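GH62 hydrolase (Scytalidium thermophilum, PDB 4PVA) is an alpha-L-arabinofuranosidase of glycoside hydrolase family 62 that probably removes arabinose side groups from arabinoxylan during the breakdown of plant cell walls. Local coordinates at residues A[120-125]-A[142-147]. Residues are numbered along the deposited sequence; the frame is centred on the assembly and turned at random.
Sequences NGNAAY and VFYPNG. With PO4 (phosphate ion), chain C.
Two hydrogen bonds join Asn122 and Ala123 to the chain that follows Val142. In the first, Asn122 ND2 donates to Tyr144 O at 3.0 Å, straight at the donor (164°) and with the oxygen close to the amide plane, though ND2 is tilted from the carbonyl plane of Tyr144. Gly147 N, closing a type I turn, reaches the same oxygen from the opposite face of its plane. In the second, Phe143 N donates to Ala123 O at 2.9 Å, while Val142 CA makes a CA-H...O contact with it. Ala123 N, in the next residue, donates a bent bond to Asn122 OD1 in the carbonyl plane, on a lone pair, and OD1 lies at the edge of the nearly coplanar Tyr144 ring, 3.5 Å from Tyr144 CD2. The anti placement of CG (chi1 -167°) carries the Asn122 side chain across that of Val142 at about a right angle, with Asn122 ND2 3.5 Å from Val142 CB. A leucine in place of Asn122 would probably leave Tyr144 O with one donor fewer and the turn without its side-chain tie to the residue before strand 123-128.

This is the edge of a four-stranded antiparallel sheet, one blade of the family 62 five-bladed beta-propeller: Ala124 and Val142 form a non-hydrogen-bonded pair between strands 123-128 and 141-142.

Tyr125 CD1 sits over one face of the Phe143 ring, offset toward the rim, the planes inclined at 47°. Ala123 CB meets Phe143 CD2 and the edge of Tyr144 at CE2, both at 3.9 Å; Leu181 touches all three side chains, and Tyr144 OH is hydrogen-bonded to Ser193.

Before this bridge, Asn120 OD1 accepts from Asn122 N at 3.0 Å in an Asx turn, while Asn120 ND2 and Arg100 bind a phosphate ion, probably from the crystallisation liquor.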
ATOM      1  N   ASN A 120     -12.391  -3.508  -5.169  1.00 12.39           N
ATOM      2  CA  ASN A 120     -13.447  -4.502  -5.162  1.00 13.28           C
ATOM      3  C   ASN A 120     -13.909  -4.797  -6.574  1.00 13.69           C
ATOM      4  O   ASN A 120     -15.066  -5.193  -6.772  1.00 15.16           O
ATOM      5  CB  ASN A 120     -14.626  -4.022  -4.306  1.00 14.17           C
ATOM      6  CG  ASN A 120     -15.410  -2.899  -4.971  1.00 14.14           C
ATOM      7  OD1 ASN A 120     -14.936  -2.262  -5.908  1.00 14.03           O
ATOM      8  ND2 ASN A 120     -16.612  -2.653  -4.483  1.00 15.49           N
ATOM      9  N   GLY A 121     -13.032  -4.632  -7.551  1.00 13.93           N
ATOM     10  CA  GLY A 121     -13.394  -4.543  -8.940  1.00 14.84           C
ATOM     11  C   GLY A 121     -13.330  -3.100  -9.436  1.00 14.51           C
ATOM     12  O   GLY A 121     -13.084  -2.884 -10.630  1.00 17.11           O
ATOM     13  N   ASN A 122     -13.520  -2.124  -8.545  1.00 13.92           N
ATOM     14  CA  ASN A 122     -13.369  -0.690  -8.804  1.00 13.51           C
ATOM     15  C   ASN A 122     -12.521  -0.180  -7.676  1.00 12.86           C
ATOM     16  O   ASN A 122     -12.175  -0.924  -6.743  1.00 13.28           O
ATOM     17  CB  ASN A 122     -14.803  -0.041  -8.757  1.00 14.09           C
ATOM     18  CG  ASN A 122     -14.949   1.421  -9.296  1.00 14.24           C
ATOM     19  OD1 ASN A 122     -14.053   2.264  -9.325  1.00 14.59           O
ATOM     20  ND2 ASN A 122     -16.215   1.727  -9.735  1.00 15.50           N
ATOM     21  N   ALA A 123     -12.205   1.091  -7.713  1.00 12.37           N
ATOM     22  CA  ALA A 123     -11.591   1.787  -6.603  1.00 12.42           C
ATOM     23  C   ALA A 123     -12.631   2.086  -5.550  1.00 12.97           C
ATOM     24  O   ALA A 123     -13.613   2.789  -5.847  1.00 14.09           O
ATOM     25  CB  ALA A 123     -10.937   3.078  -7.098  1.00 12.51           C
ATOM     26  N   ALA A 124     -12.487   1.545  -4.358  1.00 13.01           N
ATOM     27  CA  ALA A 124     -13.510   1.581  -3.357  1.00 13.45           C
ATOM     28  C   ALA A 124     -13.007   2.154  -2.053  1.00 13.09           C
ATOM     29  O   ALA A 124     -11.803   2.237  -1.810  1.00 12.43           O
ATOM     30  CB  ALA A 124     -14.072   0.196  -3.135  1.00 14.81           C
ATOM     31  N   TYR A 125     -13.934   2.568  -1.195  1.00 13.32           N
ATOM     32  CA  TYR A 125     -13.603   3.005   0.136  1.00 14.00           C
ATOM     33  C   TYR A 125     -14.711   2.630   1.121  1.00 14.28           C
ATOM     34  O   TYR A 125     -15.918   2.520   0.735  1.00 14.60           O
ATOM     35  CB  TYR A 125     -13.310   4.512   0.212  1.00 14.69           C
ATOM     36  CG  TYR A 125     -14.503   5.376  -0.117  1.00 15.94           C
ATOM     37  CD1 TYR A 125     -14.824   5.679  -1.435  1.00 16.47           C
ATOM     38  CD2 TYR A 125     -15.333   5.854   0.913  1.00 17.40           C
ATOM     39  CE1 TYR A 125     -15.953   6.432  -1.728  1.00 17.57           C
ATOM     40  CE2 TYR A 125     -16.459   6.617   0.620  1.00 18.02           C
ATOM     41  CZ  TYR A 125     -16.730   6.897  -0.690  1.00 17.84           C
ATOM     42  OH  TYR A 125     -17.862   7.636  -1.048  1.00 22.41           O
ATOM     43  N   VAL A 142     -17.785   3.487  -4.261  1.00 15.07           N
ATOM     44  CA  VAL A 142     -16.730   3.575  -5.276  1.00 15.02           C
ATOM     45  C   VAL A 142     -16.377   5.014  -5.619  1.00 14.61           C
ATOM     46  O   VAL A 142     -17.208   5.934  -5.530  1.00 15.43           O
ATOM     47  CB  VAL A 142     -17.061   2.764  -6.531  1.00 15.88           C
ATOM     48  CG1 VAL A 142     -17.212   1.300  -6.146  1.00 16.46           C
ATOM     49  CG2 VAL A 142     -18.277   3.306  -7.263  1.00 16.41           C
ATOM     50  N   PHE A 143     -15.116   5.231  -5.983  1.00 13.88           N
ATOM     51  CA  PHE A 143     -14.646   6.537  -6.412  1.00 13.21           C
ATOM     52  C   PHE A 143     -15.098   6.904  -7.822  1.00 13.42           C
ATOM     53  O   PHE A 143     -15.082   8.087  -8.154  1.00 14.45           O
ATOM     54  CB  PHE A 143     -13.103   6.643  -6.327  1.00 12.79           C
ATOM     55  CG  PHE A 143     -12.569   6.730  -4.931  1.00 12.42           C
ATOM     56  CD1 PHE A 143     -12.619   7.908  -4.238  1.00 12.59           C
ATOM     57  CD2 PHE A 143     -11.960   5.629  -4.313  1.00 12.83           C
ATOM     58  CE1 PHE A 143     -12.102   8.023  -2.980  1.00 13.02           C
ATOM     59  CE2 PHE A 143     -11.454   5.731  -3.045  1.00 12.84           C
ATOM     60  CZ  PHE A 143     -11.514   6.925  -2.372  1.00 12.95           C
ATOM     61  N   TYR A 144     -15.369   5.915  -8.660  1.00 13.07           N
ATOM     62  CA  TYR A 144     -15.761   6.116 -10.051  1.00 13.27           C
ATOM     63  C   TYR A 144     -17.152   5.544 -10.230  1.00 14.53           C
ATOM     64  O   TYR A 144     -17.303   4.376 -10.525  1.00 13.81           O
ATOM     65  CB  TYR A 144     -14.772   5.477 -11.019  1.00 12.72           C
ATOM     66  CG  TYR A 144     -13.335   5.983 -10.860  1.00 12.38           C
ATOM     67  CD1 TYR A 144     -12.897   7.127 -11.522  1.00 12.51           C
ATOM     68  CD2 TYR A 144     -12.421   5.298 -10.069  1.00 12.34           C
ATOM     69  CE1 TYR A 144     -11.586   7.554 -11.418  1.00 12.12           C
ATOM     70  CE2 TYR A 144     -11.105   5.722  -9.942  1.00 12.16           C
ATOM     71  CZ  TYR A 144     -10.703   6.842 -10.639  1.00 11.62           C
ATOM     72  OH  TYR A 144      -9.366   7.218 -10.570  1.00 12.17           O
ATOM     73  N   PRO A 145     -18.194   6.371  -9.993  1.00 16.36           N
ATOM     74  CA  PRO A 145     -19.580   5.860  -9.964  1.00 17.56           C
ATOM     75  C   PRO A 145     -20.032   5.138 -11.232  1.00 17.00           C
ATOM     76  O   PRO A 145     -20.911   4.264 -11.153  1.00 18.20           O
ATOM     77  CB  PRO A 145     -20.400   7.119  -9.726  1.00 19.11           C
ATOM     78  CG  PRO A 145     -19.487   8.068  -9.079  1.00 20.24           C
ATOM     79  CD  PRO A 145     -18.142   7.808  -9.685  1.00 18.20           C
ATOM     80  N   ASN A 146     -19.487   5.470 -12.389  1.00 16.26           N
ATOM     81  CA  ASN A 146     -19.925   4.823 -13.635  1.00 17.12           C
ATOM     82  C   ASN A 146     -19.126   3.598 -13.984  1.00 16.02           C
ATOM     83  O   ASN A 146     -19.452   2.948 -14.981  1.00 17.55           O
ATOM     84  CB  ASN A 146     -19.913   5.816 -14.787  1.00 18.26           C
ATOM     85  CG  ASN A 146     -20.878   6.936 -14.548  1.00 20.54           C
ATOM     86  OD1 ASN A 146     -22.026   6.684 -14.174  1.00 22.86           O
ATOM     87  ND2 ASN A 146     -20.409   8.160 -14.658  1.00 22.05           N
ATOM     88  N   GLY A 147     -18.100   3.261 -13.198  1.00 14.64           N
ATOM     89  CA  GLY A 147     -17.299   2.082 -13.519  1.00 13.44           C
ATOM     90  C   GLY A 147     -15.880   2.404 -13.954  1.00 12.83           C
ATOM     91  O   GLY A 147     -15.345   3.519 -13.750  1.00 13.06           O
TER
HETATM   92  P   PO4 C 502     -19.814  -5.029  -3.853  0.66 17.67           P
HETATM   93  O1  PO4 C 502     -18.306  -4.889  -3.694  0.66 13.47           O
HETATM   94  O2  PO4 C 502     -20.209  -5.763  -5.154  0.66 19.35           O
HETATM   95  O3  PO4 C 502     -20.350  -3.638  -3.954  0.66 18.67           O
HETATM   96  O4  PO4 C 502     -20.379  -5.628  -2.566  0.66 19.55           O